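Local atomic coordinates of peptidoglycan glycosyltransferase (Atopobium parvulum, PDB entry 4OVD), a protein that belongs to the penicillin-binding proteins, with a dimerisation domain and a transpeptidase domain of the penicillin-binding type. Residues V299-D307 against I456-M467. Numbering follows the deposited sequence.
Sequences VITTSIGVD and ISSSTASAELDM
Asp307 reaches across to the start of helix 458-467, where its OD1 takes two donors. With CG anti to the backbone N (chi1 -156°), its carboxylate swings out over the helix start, where Thr460 OG1 donates to the anti lone pair of OD1 at 2.7 Å. The backbone N of Ser457, the N-cap residue, comes to Asp307 OD1 at 3.0 Å from above the carboxylate plane, in a nearly straight bond (174°). Two bonds thus grip OD1, and the nearby helix N-terminus would probably stabilise the negative charge. Ile456 lies against the same group, its CB close to Asp307 OD1.

Toward the N-terminal end of segment 299-307, Glu464 of the second helix is the knob in a hole formed by Val299, Thr302, Ser303 and Val306. Bent at chi2, its chain lays CG and CD against Ser303 OG, while OE1 lies 2.7 Å from Thr302 OG1. Both carboxylate oxygens also lie near backbone carbonyls, with Glu464 OE1 3.2 Å from Val299 O, which may raise the pKa of the acid. Ser303 OG itself turns back along its own helix and donates to Val299 O at 2.6 Å.

Between the two polar clusters, Thr460 CG2 packs on Val306 CG1 at 3.7 Å and Ala463 CB meets the same methyl more loosely. Beyond Glu464, the selenomethionine Met467 brings CE to within 4.2 Å of Thr302 CB.

The two segments run roughly antiparallel, crossing at 137° with axes 9.3 Å apart, and form a buried helix pair in the transpeptidase domain. Helix 418-429 packs on Val299 and Glu464, whereas helix 344-350 covers Thr302 and Met467, and helix 353-364 also touches Thr302.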
loop_
_atom_site.group_PDB
_atom_site.type_symbol
_atom_site.label_atom_id
_atom_site.label_comp_id
_atom_site.label_asym_id
_atom_site.label_seq_id
_atom_site.Cartn_x
_atom_site.Cartn_y
_atom_site.Cartn_z
ATOM N N VAL A 299 -12.218 -6.788 3.173
ATOM C CA VAL A 299 -11.488 -8.050 3.022
ATOM C C VAL A 299 -10.921 -8.492 4.385
ATOM O O VAL A 299 -10.831 -9.686 4.689
ATOM C CB VAL A 299 -10.394 -7.812 1.991
ATOM C CG1 VAL A 299 -9.364 -8.921 2.053
ATOM C CG2 VAL A 299 -11.049 -7.711 0.606
ATOM N N ILE A 300 -10.562 -7.507 5.211
ATOM C CA ILE A 300 -10.077 -7.764 6.572
ATOM C C ILE A 300 -11.227 -8.256 7.439
ATOM O O ILE A 300 -11.147 -9.250 8.111
ATOM C CB ILE A 300 -9.397 -6.478 7.123
ATOM C CG1 ILE A 300 -8.124 -6.303 6.294
ATOM C CG2 ILE A 300 -8.976 -6.627 8.537
ATOM C CD1 ILE A 300 -7.555 -4.940 6.253
ATOM N N THR A 301 -12.337 -7.546 7.414
ATOM C CA THR A 301 -13.496 -7.941 8.179
ATOM C C THR A 301 -13.958 -9.343 7.818
ATOM O O THR A 301 -14.300 -10.150 8.709
ATOM C CB THR A 301 -14.618 -6.972 7.910
ATOM O OG1 THR A 301 -14.125 -5.652 8.236
ATOM C CG2 THR A 301 -15.904 -7.420 8.661
ATOM N N THR A 302 -14.020 -9.668 6.522
ATOM C CA THR A 302 -14.509 -11.016 6.177
ATOM C C THR A 302 -13.479 -12.058 6.517
ATOM O O THR A 302 -13.837 -13.182 6.909
ATOM C CB THR A 302 -14.933 -11.094 4.701
ATOM O OG1 THR A 302 -13.887 -10.521 3.918
ATOM C CG2 THR A 302 -16.092 -10.185 4.425
ATOM N N SER A 303 -12.206 -11.745 6.313
ATOM C CA SER A 303 -11.164 -12.682 6.726
ATOM C C SER A 303 -11.247 -13.062 8.213
ATOM O O SER A 303 -11.103 -14.229 8.586
ATOM C CB SER A 303 -9.804 -12.090 6.468
ATOM O OG SER A 303 -9.675 -11.992 5.080
ATOM N N ILE A 304 -11.454 -12.082 9.067
ATOM C CA ILE A 304 -11.558 -12.331 10.482
ATOM C C ILE A 304 -12.705 -13.275 10.858
ATOM O O ILE A 304 -12.502 -14.171 11.663
ATOM C CB ILE A 304 -11.692 -10.993 11.233
ATOM C CG1 ILE A 304 -10.402 -10.210 11.127
ATOM C CG2 ILE A 304 -11.982 -11.224 12.705
ATOM C CD1 ILE A 304 -10.601 -8.751 11.597
ATOM N N GLY A 305 -13.884 -13.067 10.259
ATOM C CA GLY A 305 -15.017 -13.888 10.493
ATOM C C GLY A 305 -14.798 -15.308 10.020
ATOM O O GLY A 305 -15.013 -16.298 10.743
ATOM N N VAL A 306 -14.281 -15.409 8.830
ATOM C CA VAL A 306 -14.061 -16.701 8.231
ATOM C C VAL A 306 -12.986 -17.436 9.002
ATOM O O VAL A 306 -13.115 -18.606 9.348
ATOM C CB VAL A 306 -13.642 -16.535 6.764
ATOM C CG1 VAL A 306 -13.133 -17.880 6.209
ATOM C CG2 VAL A 306 -14.805 -16.028 5.925
ATOM N N ASP A 307 -11.917 -16.735 9.338
ATOM C CA ASP A 307 -10.844 -17.401 10.034
ATOM C C ASP A 307 -11.309 -17.796 11.402
ATOM O O ASP A 307 -10.745 -18.669 11.994
ATOM C CB ASP A 307 -9.586 -16.553 10.154
ATOM C CG ASP A 307 -8.332 -17.453 10.331
ATOM O OD1 ASP A 307 -8.089 -18.394 9.481
ATOM O OD2 ASP A 307 -7.626 -17.211 11.318
ATOM N N ILE A 456 -3.873 -15.575 9.098
ATOM C CA ILE A 456 -5.020 -16.448 8.894
ATOM C C ILE A 456 -4.522 -17.758 8.275
ATOM O O ILE A 456 -3.388 -17.831 7.781
ATOM C CB ILE A 456 -6.040 -15.814 7.942
ATOM C CG1 ILE A 456 -5.367 -15.441 6.651
ATOM C CG2 ILE A 456 -6.672 -14.565 8.562
ATOM C CD1 ILE A 456 -6.284 -14.747 5.709
ATOM N N SER A 457 -5.351 -18.786 8.281
ATOM C CA SER A 457 -4.956 -20.055 7.622
ATOM C C SER A 457 -5.016 -19.927 6.101
ATOM O O SER A 457 -5.652 -19.022 5.552
ATOM C CB SER A 457 -5.934 -21.154 7.982
ATOM O OG SER A 457 -7.207 -20.876 7.444
ATOM N N SER A 458 -4.439 -20.895 5.408
ATOM C CA SER A 458 -4.450 -20.896 3.963
ATOM C C SER A 458 -5.857 -21.135 3.461
ATOM O O SER A 458 -6.194 -20.697 2.360
ATOM C CB SER A 458 -3.497 -21.967 3.372
ATOM O OG SER A 458 -3.757 -23.211 3.950
ATOM N N SER A 459 -6.651 -21.884 4.218
ATOM C CA SER A 459 -8.033 -22.107 3.803
ATOM C C SER A 459 -8.808 -20.789 3.813
ATOM O O SER A 459 -9.584 -20.533 2.897
ATOM C CB SER A 459 -8.736 -23.144 4.654
ATOM O OG SER A 459 -8.716 -22.801 6.019
ATOM N N THR A 460 -8.689 -20.008 4.880
ATOM C CA THR A 460 -9.346 -18.700 4.929
ATOM C C THR A 460 -8.882 -17.828 3.766
ATOM O O THR A 460 -9.712 -17.218 3.147
ATOM C CB THR A 460 -9.046 -18.038 6.264
ATOM O OG1 THR A 460 -9.537 -18.901 7.297
ATOM C CG2 THR A 460 -9.650 -16.688 6.340
ATOM N N ALA A 461 -7.553 -17.770 3.505
ATOM C CA ALA A 461 -6.986 -17.037 2.413
ATOM C C ALA A 461 -7.603 -17.439 1.097
ATOM O O ALA A 461 -7.963 -16.582 0.318
ATOM C CB ALA A 461 -5.491 -17.167 2.342
ATOM N N SER A 462 -7.770 -18.730 0.875
ATOM C CA SER A 462 -8.405 -19.221 -0.314
ATOM C C SER A 462 -9.876 -18.820 -0.430
ATOM O O SER A 462 -10.325 -18.528 -1.505
ATOM C CB SER A 462 -8.348 -20.771 -0.344
ATOM O OG SER A 462 -7.009 -21.155 -0.427
ATOM N N ALA A 463 -10.643 -18.854 0.656
ATOM C CA ALA A 463 -12.045 -18.465 0.594
ATOM C C ALA A 463 -12.101 -16.941 0.289
ATOM O O ALA A 463 -12.891 -16.519 -0.513
ATOM C CB ALA A 463 -12.732 -18.771 1.919
ATOM N N GLU A 464 -11.198 -16.136 0.875
ATOM C CA GLU A 464 -11.179 -14.722 0.589
ATOM C C GLU A 464 -10.794 -14.424 -0.885
ATOM O O GLU A 464 -11.408 -13.533 -1.532
ATOM C CB GLU A 464 -10.254 -13.992 1.509
ATOM C CG GLU A 464 -10.697 -13.987 2.951
ATOM C CD GLU A 464 -11.913 -13.099 3.225
ATOM O OE1 GLU A 464 -11.990 -11.944 2.722
ATOM O OE2 GLU A 464 -12.807 -13.577 3.967
ATOM N N LEU A 465 -9.790 -15.110 -1.412
ATOM C CA LEU A 465 -9.422 -14.910 -2.793
ATOM C C LEU A 465 -10.598 -15.255 -3.711
ATOM O O LEU A 465 -10.838 -14.554 -4.721
ATOM C CB LEU A 465 -8.234 -15.780 -3.204
ATOM C CG LEU A 465 -6.832 -15.368 -2.773
ATOM C CD1 LEU A 465 -5.809 -16.472 -3.159
ATOM C CD2 LEU A 465 -6.449 -14.005 -3.361
ATOM N N ASP A 466 -11.290 -16.356 -3.390
ATOM C CA ASP A 466 -12.468 -16.741 -4.149
ATOM C C ASP A 466 -13.489 -15.598 -4.180
ATOM O O ASP A 466 -14.037 -15.275 -5.225
ATOM C CB ASP A 466 -13.119 -18.020 -3.630
ATOM C CG ASP A 466 -14.147 -18.575 -4.614
ATOM O OD1 ASP A 466 -13.724 -19.037 -5.692
ATOM O OD2 ASP A 466 -15.367 -18.546 -4.317
HETATM N N MSE A 467 -13.738 -14.973 -3.052
HETATM C CA MSE A 467 -14.680 -13.889 -3.028
HETATM C C MSE A 467 -14.141 -12.672 -3.742
HETATM O O MSE A 467 -14.878 -12.019 -4.436
HETATM C CB MSE A 467 -15.177 -13.471 -1.657
HETATM C CG MSE A 467 -15.860 -14.627 -0.996
HETATM SE SE MSE A 467 -16.607 -14.171 0.756
HETATM C CE MSE A 467 -14.962 -14.150 1.847
#